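Local coordinates for S-layer domain-containing protein (Ruminiclostridium thermocellum ATCC 27405, PDB 4QVS) that is of unknown function but carries a concanavalin A-like lectin/glucanase domain and is probably a component or partner of the bacterial surface layer, at residues H183-S187 and S188-Y192; E16-T19 and N20-K23; F90-S93 and G94-N97; A130-G134 and V135-V139; S50-G53 and V54-V58. All coordinates share one frame; numbering follows the deposited sequence.

Contact 1: residues H183-S187 and S188-Y192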
loop_
_atom_site.group_PDB
_atom_site.type_symbol
_atom_site.label_atom_id
_atom_site.label_comp_id
_atom_site.label_asym_id
_atom_site.label_seq_id
_atom_site.Cartn_x
_atom_site.Cartn_y
_atom_site.Cartn_z
ATOM N N HIS A 183 17.935 -14.341 -12.397
ATOM C CA HIS A 183 18.599 -14.922 -13.586
ATOM C C HIS A 183 18.251 -14.046 -14.789
ATOM O O HIS A 183 17.363 -13.166 -14.714
ATOM C CB HIS A 183 18.098 -16.343 -13.857
ATOM C CG HIS A 183 16.744 -16.407 -14.490
ATOM N ND1 HIS A 183 15.584 -16.111 -13.801
ATOM C CD2 HIS A 183 16.357 -16.807 -15.730
ATOM C CE1 HIS A 183 14.547 -16.278 -14.601
ATOM N NE2 HIS A 183 14.988 -16.689 -15.784
ATOM N N GLN A 184 18.911 -14.314 -15.917
ATOM C CA GLN A 184 18.687 -13.557 -17.132
ATOM C C GLN A 184 17.474 -14.108 -17.823
ATOM O O GLN A 184 17.480 -15.287 -18.215
ATOM C CB GLN A 184 19.892 -13.711 -18.090
ATOM C CG GLN A 184 19.827 -12.715 -19.230
ATOM C CD GLN A 184 20.996 -12.825 -20.189
ATOM O OE1 GLN A 184 21.593 -13.882 -20.349
ATOM N NE2 GLN A 184 21.304 -11.729 -20.853
ATOM N N THR A 185 16.435 -13.287 -18.001
ATOM C CA THR A 185 15.253 -13.753 -18.745
ATOM C C THR A 185 15.467 -13.582 -20.250
ATOM O O THR A 185 16.510 -13.121 -20.644
ATOM C CB THR A 185 13.995 -13.004 -18.358
ATOM O OG1 THR A 185 14.083 -11.647 -18.820
ATOM C CG2 THR A 185 13.782 -13.089 -16.825
ATOM N N ASP A 186 14.454 -13.916 -21.054
ATOM C CA ASP A 186 14.483 -13.763 -22.526
ATOM C C ASP A 186 14.317 -12.307 -23.020
ATOM O O ASP A 186 14.240 -12.081 -24.218
ATOM C CB ASP A 186 13.378 -14.625 -23.164
ATOM C CG ASP A 186 11.942 -14.239 -22.664
ATOM O OD1 ASP A 186 11.796 -13.735 -21.529
ATOM O OD2 ASP A 186 10.951 -14.467 -23.398
ATOM N N SER A 187 14.277 -11.317 -22.128
ATOM C CA SER A 187 14.053 -9.927 -22.556
ATOM C C SER A 187 14.986 -8.891 -21.964
ATOM O O SER A 187 15.125 -8.782 -20.737
ATOM C CB SER A 187 12.612 -9.493 -22.228
ATOM O OG SER A 187 12.397 -8.121 -22.587
ATOM N N SER A 188 15.543 -8.067 -22.843
ATOM C CA SER A 188 16.407 -6.973 -22.445
ATOM C C SER A 188 15.623 -5.796 -21.820
ATOM O O SER A 188 16.240 -4.819 -21.405
ATOM C CB SER A 188 17.194 -6.481 -23.652
ATOM O OG SER A 188 16.297 -6.071 -24.661
ATOM N N GLU A 189 14.287 -5.864 -21.811
ATOM C CA GLU A 189 13.454 -4.878 -21.141
ATOM C C GLU A 189 13.246 -5.267 -19.672
ATOM O O GLU A 189 12.597 -4.544 -18.922
ATOM C CB GLU A 189 12.072 -4.765 -21.809
ATOM C CG GLU A 189 12.131 -4.277 -23.248
ATOM C CD GLU A 189 10.780 -3.894 -23.826
ATOM O OE1 GLU A 189 9.846 -4.735 -23.904
ATOM O OE2 GLU A 189 10.682 -2.731 -24.253
ATOM N N ASP A 190 13.741 -6.428 -19.268
ATOM C CA ASP A 190 13.588 -6.861 -17.904
ATOM C C ASP A 190 14.421 -5.932 -17.040
ATOM O O ASP A 190 15.633 -5.867 -17.198
ATOM C CB ASP A 190 14.132 -8.279 -17.794
ATOM C CG ASP A 190 13.864 -8.909 -16.446
ATOM O OD1 ASP A 190 13.693 -8.194 -15.453
ATOM O OD2 ASP A 190 13.814 -10.145 -16.395
ATOM N N PRO A 191 13.794 -5.183 -16.141
ATOM C CA PRO A 191 14.645 -4.263 -15.377
ATOM C C PRO A 191 15.284 -4.919 -14.149
ATOM O O PRO A 191 16.157 -4.338 -13.511
ATOM C CB PRO A 191 13.658 -3.177 -14.937
ATOM C CG PRO A 191 12.378 -3.926 -14.741
ATOM C CD PRO A 191 12.373 -5.040 -15.777
ATOM N N TYR A 192 14.889 -6.144 -13.855
ATOM C CA TYR A 192 15.407 -6.841 -12.682
ATOM C C TYR A 192 16.677 -7.641 -12.962
ATOM O O TYR A 192 17.394 -8.021 -12.031
ATOM C CB TYR A 192 14.319 -7.740 -12.098
ATOM C CG TYR A 192 12.974 -7.064 -11.959
ATOM C CD1 TYR A 192 12.772 -6.054 -11.014
ATOM C CD2 TYR A 192 11.891 -7.441 -12.752
ATOM C CE1 TYR A 192 11.526 -5.452 -10.862
ATOM C CE2 TYR A 192 10.646 -6.821 -12.619
ATOM C CZ TYR A 192 10.468 -5.841 -11.662
ATOM O OH TYR A 192 9.240 -5.230 -11.512
#
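Thr185 and Asp190 meet with their side chains crossing at about a right angle, the threonine hydroxyl pointing at one oxygen of the carboxylate. Thr185 OG1 donates to Asp190 OD2 at 2.9 Å, the acceptor receiving it on its anti lone pair, turned away from OD1. Thr185 CG2 is pressed against the same oxygen, a tight 3.0 Å from Asp190 OD2. Asp190 reaches across because its CG stands anti to the backbone N (chi1 -173°). Its other oxygen looks along the chain: OD1 takes the N-H of Tyr192 at 2.9 Å, the donor 30° out of the carboxylate plane, which helps fix the rotation of the group. At the top of the bend Ser187 OG accepts from Glu189 N at 3.0 Å, while Asp190 N bonds to Ser187 O at 3.1 Å. The second subunit completes the setting: its Arg101 forms a salt bridge with Asp190 OD2, and its Tyr120 bonds to both Ser187 OG and Glu189 OE1. The loop between strands 176-179 and 200-207 thus offers polar groups to the partner chain, built from a type I beta turn, Ser187 to Asp190, followed by an Asx turn headed by Asp190.

Contact 2: residues E16-T19 and N20-K23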
loop_
_atom_site.group_PDB
_atom_site.type_symbol
_atom_site.label_atom_id
_atom_site.label_comp_id
_atom_site.label_asym_id
_atom_site.label_seq_id
_atom_site.Cartn_x
_atom_site.Cartn_y
_atom_site.Cartn_z
ATOM N N GLU A 16 -14.295 37.411 -6.871
ATOM C CA GLU A 16 -14.197 38.861 -6.897
ATOM C C GLU A 16 -14.738 39.378 -5.552
ATOM O O GLU A 16 -15.724 38.860 -5.033
ATOM C CB GLU A 16 -15.041 39.349 -8.086
ATOM C CG GLU A 16 -14.494 40.523 -8.879
ATOM C CD GLU A 16 -14.758 41.865 -8.243
ATOM O OE1 GLU A 16 -15.007 41.932 -7.021
ATOM O OE2 GLU A 16 -14.722 42.862 -8.987
ATOM N N GLY A 17 -14.090 40.373 -4.968
ATOM C CA GLY A 17 -14.576 40.935 -3.707
ATOM C C GLY A 17 -13.979 40.283 -2.483
ATOM O O GLY A 17 -14.213 40.723 -1.355
ATOM N N SER A 18 -13.188 39.241 -2.684
ATOM C CA SER A 18 -12.553 38.595 -1.558
ATOM C C SER A 18 -11.194 38.118 -1.926
ATOM O O SER A 18 -10.804 38.070 -3.089
ATOM C CB SER A 18 -13.337 37.369 -1.102
ATOM O OG SER A 18 -13.108 36.282 -1.988
ATOM N N THR A 19 -10.526 37.670 -0.885
ATOM C CA THR A 19 -9.200 37.164 -0.936
ATOM C C THR A 19 -9.117 35.662 -0.618
ATOM O O THR A 19 -8.097 35.026 -0.855
ATOM C CB THR A 19 -8.423 37.966 0.121
ATOM O OG1 THR A 19 -9.160 37.980 1.362
ATOM C CG2 THR A 19 -8.305 39.412 -0.336
ATOM N N ASN A 20 -10.195 35.068 -0.131
ATOM C CA ASN A 20 -10.134 33.696 0.333
ATOM C C ASN A 20 -11.327 32.845 0.019
ATOM O O ASN A 20 -11.451 31.768 0.575
ATOM C CB ASN A 20 -9.931 33.698 1.856
ATOM C CG ASN A 20 -11.020 34.480 2.580
ATOM O OD1 ASN A 20 -11.894 35.086 1.961
ATOM N ND2 ASN A 20 -10.943 34.504 3.882
ATOM N N GLU A 21 -12.184 33.273 -0.899
ATOM C CA GLU A 21 -13.344 32.476 -1.246
ATOM C C GLU A 21 -13.200 31.843 -2.618
ATOM O O GLU A 21 -12.726 32.465 -3.549
ATOM C CB GLU A 21 -14.626 33.284 -1.132
ATOM C CG GLU A 21 -14.905 33.654 0.311
ATOM C CD GLU A 21 -16.179 34.440 0.495
ATOM O OE1 GLU A 21 -17.228 34.075 -0.073
ATOM O OE2 GLU A 21 -16.113 35.417 1.235
ATOM N N PHE A 22 -13.612 30.590 -2.694
ATOM C CA PHE A 22 -13.503 29.781 -3.900
ATOM C C PHE A 22 -14.833 29.102 -4.215
ATOM O O PHE A 22 -15.430 28.394 -3.390
ATOM C CB PHE A 22 -12.365 28.790 -3.722
ATOM C CG PHE A 22 -11.035 29.463 -3.576
ATOM C CD1 PHE A 22 -10.312 29.846 -4.696
ATOM C CD2 PHE A 22 -10.536 29.775 -2.320
ATOM C CE1 PHE A 22 -9.100 30.509 -4.568
ATOM C CE2 PHE A 22 -9.325 30.450 -2.183
ATOM C CZ PHE A 22 -8.597 30.805 -3.298
ATOM N N LYS A 23 -15.309 29.346 -5.422
ATOM C CA LYS A 23 -16.631 28.872 -5.807
ATOM C C LYS A 23 -16.679 27.415 -6.156
ATOM O O LYS A 23 -15.645 26.767 -6.454
ATOM C CB LYS A 23 -17.145 29.651 -7.026
ATOM C CG LYS A 23 -16.412 29.304 -8.313
ATOM C CD LYS A 23 -17.031 29.968 -9.521
ATOM C CE LYS A 23 -16.205 29.616 -10.754
ATOM N NZ LYS A 23 -16.834 30.106 -12.007
#
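Ser18 and Glu21 close a short bend that leads from the loop after strand 7-9 into strand 21-22, an outer strand of a three-stranded antiparallel sheet. The tighter part lies around the serine hydroxyl. Ser18 OG sits between its own backbone N and carbonyl carbon (chi1 77°), which turns it inward across the bend. There it accepts a weak bond from Glu21 N, 3.3 Å long and bent to 143° at the hydrogen, and touches Glu21 CB at 3.5 Å. The hydroxyl also bonds to the carbonyl of Val15, its stronger partner. The looser part is the crest, where Thr19 is exposed and Asn20 partly so. Their side chains run obliquely to one another, Thr19 OG1 and Asn20 OD1 staying 4.0 Å apart, and the nearby Asn20 N is too badly angled to bond to the threonine hydroxyl. From Asn20 on, strand 32-35 holds the chain: the backbone of Asn20 pairs with Leu34 and that of Phe22 with Ala32, and the buried Phe22 packs on Leu34. In the extended Glu21 side chain OE1 is hydrogen-bonded to the side-chain nitrogen ND2 of Asn31, whereas Glu21 OE2 comes within 4.1 Å of Ser18 CB.

Contact 3: residues F90-S93 and G94-N97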
loop_
_atom_site.group_PDB
_atom_site.type_symbol
_atom_site.label_atom_id
_atom_site.label_comp_id
_atom_site.label_asym_id
_atom_site.label_seq_id
_atom_site.Cartn_x
_atom_site.Cartn_y
_atom_site.Cartn_z
ATOM N N PHE A 90 -16.545 15.677 7.812
ATOM C CA PHE A 90 -17.885 16.134 7.663
ATOM C C PHE A 90 -18.552 15.578 8.900
ATOM O O PHE A 90 -18.574 14.365 9.137
ATOM C CB PHE A 90 -18.553 15.625 6.395
ATOM C CG PHE A 90 -17.877 16.098 5.131
ATOM C CD1 PHE A 90 -18.188 17.315 4.566
ATOM C CD2 PHE A 90 -16.906 15.313 4.526
ATOM C CE1 PHE A 90 -17.556 17.740 3.393
ATOM C CE2 PHE A 90 -16.274 15.726 3.350
ATOM C CZ PHE A 90 -16.594 16.940 2.789
ATOM N N PHE A 91 -19.095 16.479 9.701
ATOM C CA PHE A 91 -19.604 16.098 11.021
ATOM C C PHE A 91 -20.892 16.858 11.395
ATOM O O PHE A 91 -21.140 17.942 10.912
ATOM C CB PHE A 91 -18.485 16.366 12.052
ATOM C CG PHE A 91 -17.998 17.813 12.095
ATOM C CD1 PHE A 91 -17.076 18.288 11.178
ATOM C CD2 PHE A 91 -18.451 18.683 13.087
ATOM C CE1 PHE A 91 -16.639 19.591 11.213
ATOM C CE2 PHE A 91 -18.024 20.008 13.133
ATOM C CZ PHE A 91 -17.112 20.467 12.205
ATOM N N ASP A 92 -21.714 16.221 12.215
ATOM C CA ASP A 92 -22.986 16.763 12.709
ATOM C C ASP A 92 -22.702 18.056 13.445
ATOM O O ASP A 92 -21.820 18.085 14.299
ATOM C CB ASP A 92 -23.612 15.729 13.676
ATOM C CG ASP A 92 -24.875 16.240 14.411
ATOM O OD1 ASP A 92 -25.576 17.113 13.907
ATOM O OD2 ASP A 92 -25.166 15.761 15.515
ATOM N N SER A 93 -23.404 19.132 13.095
ATOM C CA SER A 93 -23.231 20.390 13.818
ATOM C C SER A 93 -23.817 20.286 15.269
ATOM O O SER A 93 -23.410 21.025 16.167
ATOM C CB SER A 93 -23.875 21.560 13.051
ATOM O OG SER A 93 -25.299 21.463 13.016
ATOM N N GLY A 94 -24.749 19.371 15.501
ATOM C CA GLY A 94 -25.350 19.184 16.840
ATOM C C GLY A 94 -24.641 18.275 17.840
ATOM O O GLY A 94 -25.025 18.215 18.990
ATOM N N SER A 95 -23.634 17.520 17.434
ATOM C CA SER A 95 -22.952 16.640 18.389
ATOM C C SER A 95 -21.570 16.446 17.861
ATOM O O SER A 95 -21.256 16.896 16.778
ATOM C CB SER A 95 -23.652 15.289 18.517
ATOM O OG SER A 95 -23.583 14.570 17.303
ATOM N N ASN A 96 -20.737 15.798 18.639
ATOM C CA ASN A 96 -19.361 15.640 18.265
ATOM C C ASN A 96 -19.018 14.173 17.931
ATOM O O ASN A 96 -17.852 13.884 17.726
ATOM C CB ASN A 96 -18.481 16.110 19.432
ATOM C CG ASN A 96 -18.606 15.205 20.649
ATOM O OD1 ASN A 96 -19.337 14.221 20.610
ATOM N ND2 ASN A 96 -17.910 15.541 21.742
ATOM N N ASN A 97 -20.023 13.280 17.923
ATOM C CA ASN A 97 -19.820 11.822 17.790
ATOM C C ASN A 97 -20.516 11.167 16.586
ATOM O O ASN A 97 -20.673 9.953 16.529
ATOM C CB ASN A 97 -20.229 11.147 19.124
ATOM C CG ASN A 97 -21.718 11.303 19.441
ATOM O OD1 ASN A 97 -22.388 12.245 19.010
ATOM N ND2 ASN A 97 -22.231 10.373 20.187
#
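Asp92 grips the turn that follows it with both carboxylate oxygens, each on a different residue. OD2 accepts from the hydroxyl of Ser95, Ser95 OG lying 2.7 Å from Asp92 OD2 on its anti side and 18° out of the carboxylate plane. OD1 takes the backbone N-H of Gly94 at 2.9 Å in a fairly straight bond of 155° at the hydrogen. That donor stands well above the carboxylate, 73° out of its plane, so one oxygen is used near the plane and the other through a face. Gly94 N is two residues beyond Asp92, and the bond to OD1 makes this an Asx turn. Ser95 N is also close to Asp92 OD2, but its hydrogen points badly, leaving the hydroxyl as the bonded group.

Torsions bring the groups together. Asp92 holds its CG opposite the backbone N (chi1 173°), carrying the carboxylate over the bend; Ser95 OG lies between its own N and carbonyl carbon (chi1 65°), facing back to it. The backbone of Asp92 pairs with Lys98, and its side chain touches Lys98. At the exposed crest, Ser93 OG bonds to Thr174 OG1 of the second subunit.

The loop closes a beta hairpin between strands 85-91 and 99-104, antiparallel neighbours in a four-stranded sheet with 85-91 at its edge. Phe90 and Phe91 continue that edge into an antiparallel ladder with a strand of the second subunit, and the Phe91 ring stacks there on His183 of that chain.

Contact 4: residues A130-G134 and V135-V139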
loop_
_atom_site.group_PDB
_atom_site.type_symbol
_atom_site.label_atom_id
_atom_site.label_comp_id
_atom_site.label_asym_id
_atom_site.label_seq_id
_atom_site.Cartn_x
_atom_site.Cartn_y
_atom_site.Cartn_z
ATOM N N ALA A 130 2.952 -1.331 2.538
ATOM C CA ALA A 130 3.987 -1.371 1.494
ATOM C C ALA A 130 5.329 -1.519 2.245
ATOM O O ALA A 130 5.335 -1.418 3.481
ATOM C CB ALA A 130 3.967 -0.083 0.685
ATOM N N LEU A 131 6.444 -1.738 1.538
ATOM C CA LEU A 131 7.758 -1.842 2.214
ATOM C C LEU A 131 8.429 -0.504 2.338
ATOM O O LEU A 131 8.726 0.124 1.332
ATOM C CB LEU A 131 8.735 -2.758 1.465
ATOM C CG LEU A 131 8.540 -4.242 1.557
ATOM C CD1 LEU A 131 9.605 -4.942 0.668
ATOM C CD2 LEU A 131 8.665 -4.669 3.012
ATOM N N THR A 132 8.740 -0.123 3.575
ATOM C CA THR A 132 9.297 1.191 3.904
ATOM C C THR A 132 10.784 1.077 4.067
ATOM O O THR A 132 11.258 0.086 4.609
ATOM C CB THR A 132 8.725 1.703 5.239
ATOM O OG1 THR A 132 7.301 1.648 5.183
ATOM C CG2 THR A 132 9.188 3.129 5.539
ATOM N N GLU A 133 11.505 2.115 3.646
ATOM C CA GLU A 133 12.957 2.100 3.688
ATOM C C GLU A 133 13.464 1.964 5.111
ATOM O O GLU A 133 12.976 2.629 6.033
ATOM C CB GLU A 133 13.529 3.365 3.054
ATOM C CG GLU A 133 15.033 3.326 2.824
ATOM C CD GLU A 133 15.563 4.623 2.237
ATOM O OE1 GLU A 133 15.028 5.698 2.604
ATOM O OE2 GLU A 133 16.520 4.571 1.423
ATOM N N GLY A 134 14.442 1.087 5.290
ATOM C CA GLY A 134 15.052 0.881 6.597
ATOM C C GLY A 134 14.168 0.277 7.682
ATOM O O GLY A 134 14.571 0.253 8.852
ATOM N N VAL A 135 12.997 -0.249 7.310
ATOM C CA VAL A 135 12.082 -0.850 8.279
ATOM C C VAL A 135 11.829 -2.349 8.050
ATOM O O VAL A 135 11.215 -2.719 7.062
ATOM C CB VAL A 135 10.715 -0.127 8.265
ATOM C CG1 VAL A 135 9.751 -0.807 9.224
ATOM C CG2 VAL A 135 10.875 1.352 8.599
ATOM N N TRP A 136 12.252 -3.192 8.998
ATOM C CA TRP A 136 12.015 -4.650 8.937
ATOM C C TRP A 136 10.548 -4.995 8.756
ATOM O O TRP A 136 9.721 -4.555 9.535
ATOM C CB TRP A 136 12.491 -5.345 10.236
ATOM C CG TRP A 136 13.962 -5.622 10.308
ATOM C CD1 TRP A 136 14.894 -4.966 11.058
ATOM C CD2 TRP A 136 14.666 -6.639 9.586
ATOM N NE1 TRP A 136 16.139 -5.524 10.856
ATOM C CE2 TRP A 136 16.022 -6.557 9.958
ATOM C CE3 TRP A 136 14.275 -7.620 8.681
ATOM C CZ2 TRP A 136 17.001 -7.427 9.440
ATOM C CZ3 TRP A 136 15.252 -8.490 8.167
ATOM C CH2 TRP A 136 16.589 -8.384 8.555
ATOM N N LYS A 137 10.207 -5.773 7.741
ATOM C CA LYS A 137 8.817 -6.212 7.573
ATOM C C LYS A 137 8.799 -7.703 7.201
ATOM O O LYS A 137 9.798 -8.222 6.731
ATOM C CB LYS A 137 8.092 -5.353 6.522
ATOM C CG LYS A 137 7.705 -3.945 7.002
ATOM C CD LYS A 137 6.752 -3.252 6.025
ATOM C CE LYS A 137 5.993 -2.069 6.651
ATOM N NZ LYS A 137 6.923 -0.949 6.905
ATOM N N HIS A 138 7.682 -8.379 7.447
ATOM C CA HIS A 138 7.545 -9.774 7.095
ATOM C C HIS A 138 6.823 -9.874 5.766
ATOM O O HIS A 138 5.812 -9.234 5.568
ATOM C CB HIS A 138 6.786 -10.566 8.158
ATOM C CG HIS A 138 6.793 -12.046 7.906
ATOM N ND1 HIS A 138 5.733 -12.711 7.326
ATOM C CD2 HIS A 138 7.759 -12.976 8.099
ATOM C CE1 HIS A 138 6.038 -13.989 7.190
ATOM N NE2 HIS A 138 7.258 -14.178 7.664
ATOM N N VAL A 139 7.353 -10.661 4.844
ATOM C CA VAL A 139 6.674 -10.839 3.579
ATOM C C VAL A 139 6.399 -12.308 3.311
ATOM O O VAL A 139 7.218 -13.151 3.611
ATOM C CB VAL A 139 7.493 -10.254 2.428
ATOM C CG1 VAL A 139 6.787 -10.485 1.100
ATOM C CG2 VAL A 139 7.739 -8.763 2.634
HETATM O O HOH W 1 11.914 -2.576 4.623
#
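The carbonyl oxygen of Thr132 is gripped twice, by a backbone N-H and by a water. Val135 N donates to Thr132 O at 3.2 Å, and the water donates to the same oxygen at 2.7 Å while also reaching Val135 O. Thr132 and Val135 run alongside with the same heading, and their methyls touch at 3.9 Å between Thr132 CG2 and Val135 CG2. Thr132 OG1 takes a bond from Lys137 NZ at 3.1 Å. A bend at the last torsion of the lysine (chi4 70°) swings the amine onto that hydroxyl. This is a type II beta turn from Thr132 to Val135, with Gly134 at positive phi in its third position; it carries the loop after strand 123-126 into strand 137-144. Closer to its backbone the lysine stem packs on the loop: Lys137 CE passes 3.3 Å from Ala130 O, and Leu131 CD2 lies 3.6 Å from Lys137 CB as the two side chains pass antiparallel. The same methyl reaches Val139 CG2 at 4.2 Å. Lys137, His138 and Val139 pair in an antiparallel ladder with a strand of the second subunit, and Leu131 packs on Ile110, Val139 on Val77, both of that subunit.

Contact 5: residues S50-G53 and V54-V58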
loop_
_atom_site.group_PDB
_atom_site.type_symbol
_atom_site.label_atom_id
_atom_site.label_comp_id
_atom_site.label_asym_id
_atom_site.label_seq_id
_atom_site.Cartn_x
_atom_site.Cartn_y
_atom_site.Cartn_z
ATOM N N SER A 50 -2.449 25.369 -0.708
ATOM C CA SER A 50 -1.269 24.923 0.009
ATOM C C SER A 50 -1.426 25.198 1.517
ATOM O O SER A 50 -1.381 26.365 1.932
ATOM C CB SER A 50 -0.040 25.648 -0.472
ATOM O OG SER A 50 1.074 24.991 0.068
ATOM N N LEU A 51 -1.515 24.113 2.305
ATOM C CA LEU A 51 -1.722 24.163 3.765
ATOM C C LEU A 51 -0.404 23.944 4.486
ATOM O O LEU A 51 0.331 22.996 4.154
ATOM C CB LEU A 51 -2.718 23.073 4.175
ATOM C CG LEU A 51 -4.057 23.031 3.413
ATOM C CD1 LEU A 51 -4.944 21.893 3.906
ATOM C CD2 LEU A 51 -4.818 24.351 3.526
ATOM N N ASP A 52 -0.119 24.790 5.479
ATOM C CA ASP A 52 1.145 24.751 6.171
ATOM C C ASP A 52 1.335 23.566 7.105
ATOM O O ASP A 52 2.441 23.298 7.520
ATOM C CB ASP A 52 1.441 26.063 6.888
ATOM C CG ASP A 52 0.416 26.390 8.010
ATOM O OD1 ASP A 52 -0.468 25.555 8.288
ATOM O OD2 ASP A 52 0.533 27.498 8.586
ATOM N N GLY A 53 0.283 22.831 7.404
ATOM C CA GLY A 53 0.395 21.733 8.335
ATOM C C GLY A 53 0.428 22.217 9.783
ATOM O O GLY A 53 0.713 21.444 10.678
ATOM N N VAL A 54 0.163 23.490 10.001
ATOM C CA VAL A 54 0.221 24.088 11.342
ATOM C C VAL A 54 -1.174 24.502 11.754
ATOM O O VAL A 54 -1.684 24.025 12.727
ATOM C CB VAL A 54 1.155 25.319 11.386
ATOM C CG1 VAL A 54 1.177 25.954 12.782
ATOM C CG2 VAL A 54 2.558 24.922 10.982
ATOM N N ASP A 55 -1.809 25.377 10.988
ATOM C CA ASP A 55 -3.156 25.822 11.360
ATOM C C ASP A 55 -4.041 26.180 10.173
ATOM O O ASP A 55 -5.114 26.726 10.330
ATOM C CB ASP A 55 -3.037 26.976 12.330
ATOM C CG ASP A 55 -2.208 28.133 11.810
ATOM O OD1 ASP A 55 -2.050 28.338 10.595
ATOM O OD2 ASP A 55 -1.695 28.886 12.658
ATOM N N ASP A 56 -3.606 25.815 8.979
ATOM C CA ASP A 56 -4.337 26.097 7.752
ATOM C C ASP A 56 -5.355 25.038 7.427
ATOM O O ASP A 56 -5.100 23.854 7.605
ATOM C CB ASP A 56 -3.351 26.129 6.544
ATOM C CG ASP A 56 -2.415 27.282 6.602
ATOM O OD1 ASP A 56 -2.532 28.145 7.525
ATOM O OD2 ASP A 56 -1.550 27.339 5.719
ATOM N N TYR A 57 -6.479 25.460 6.844
ATOM C CA TYR A 57 -7.544 24.529 6.429
ATOM C C TYR A 57 -8.544 25.177 5.489
ATOM O O TYR A 57 -8.486 26.355 5.229
ATOM C CB TYR A 57 -8.319 24.005 7.663
ATOM C CG TYR A 57 -9.050 25.114 8.382
ATOM C CD1 TYR A 57 -8.368 25.955 9.228
ATOM C CD2 TYR A 57 -10.425 25.304 8.239
ATOM C CE1 TYR A 57 -9.027 26.974 9.910
ATOM C CE2 TYR A 57 -11.095 26.344 8.952
ATOM C CZ TYR A 57 -10.354 27.173 9.767
ATOM O OH TYR A 57 -10.892 28.251 10.472
ATOM N N VAL A 58 -9.528 24.406 5.062
ATOM C CA VAL A 58 -10.554 24.913 4.210
ATOM C C VAL A 58 -11.883 24.601 4.839
ATOM O O VAL A 58 -12.119 23.464 5.229
ATOM C CB VAL A 58 -10.491 24.230 2.814
ATOM C CG1 VAL A 58 -11.581 24.771 1.916
ATOM C CG2 VAL A 58 -9.106 24.461 2.200
HETATM O O HOH W 2 -2.630 22.898 7.760
#
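Ser50 O lies 3.9 Å from Asp56 OD2 at the start of the bend that links strand 47-52 to strand 57-60, strands of two different sheets. Ser36 OG is hydrogen-bonded to both oxygens, which must share its one proton. Leu51 then lays its CD2 methyl 3.8 Å from Asp56 CB, the two side chains passing with opposed headings, and more loosely approaches Val58 CG2.

Asp52 is the centre of the turn. Its backbone N donates to Asp56 OD2 at 2.9 Å from above that carboxylate, 46° out of its plane. In return its own OD1 takes three backbone N-H groups: Val54 N at 2.8 Å from well above the carboxylate plane, then Asp55 N at 3.0 Å and Asp56 N at 3.2 Å, both on the syn side. The side chain is folded over the bend by a chi1 of 63°. The bond to Val54 N is an Asx turn, extended here so that three successive N-H groups converge on one oxygen. It brings three acids together: the carboxylates of Asp52 and Asp56 stack with planes 9° apart, Asp52 OD2 being 3.3 Å from Asp56 OD1, and Asp55 adds a third. Such crowding would tend to raise the proton affinity of these carboxylates, an effect that the N-H groups gathered on Asp52 OD1 may offset.

Gly53, at positive phi, gives its N-H to a water at 2.9 Å, which bridges to Asp56 O, though other acceptors compete for its protons. Strand 57-60 follows; Tyr57 stacks on Tyr35, while Leu51 and Val58 pack on Ile179 of the second subunit.

How the contacts relate
Along the chain the contacts come in series, in the order 2, 5, 3, 4, 1. Contacts 2 and 5 lie closest, their centres about 17 Å apart, and reach one three-stranded sheet from its outermost strands, 21-22 and 57-60. Contact 3, about 22 Å from contact 5 between centres, turns between two strands of a four-stranded sheet. Contact 4 leads into the three-stranded sheet that starts with 137-144, and contact 1 has its centre about 25 Å from that of contact 4 and about 56 Å from that of contact 3. Contacts 1, 3, 4 and 5 all touch the second subunit; at 3, 4 and 5 strands pair across the interface, so sheets of one chain run on into the partner.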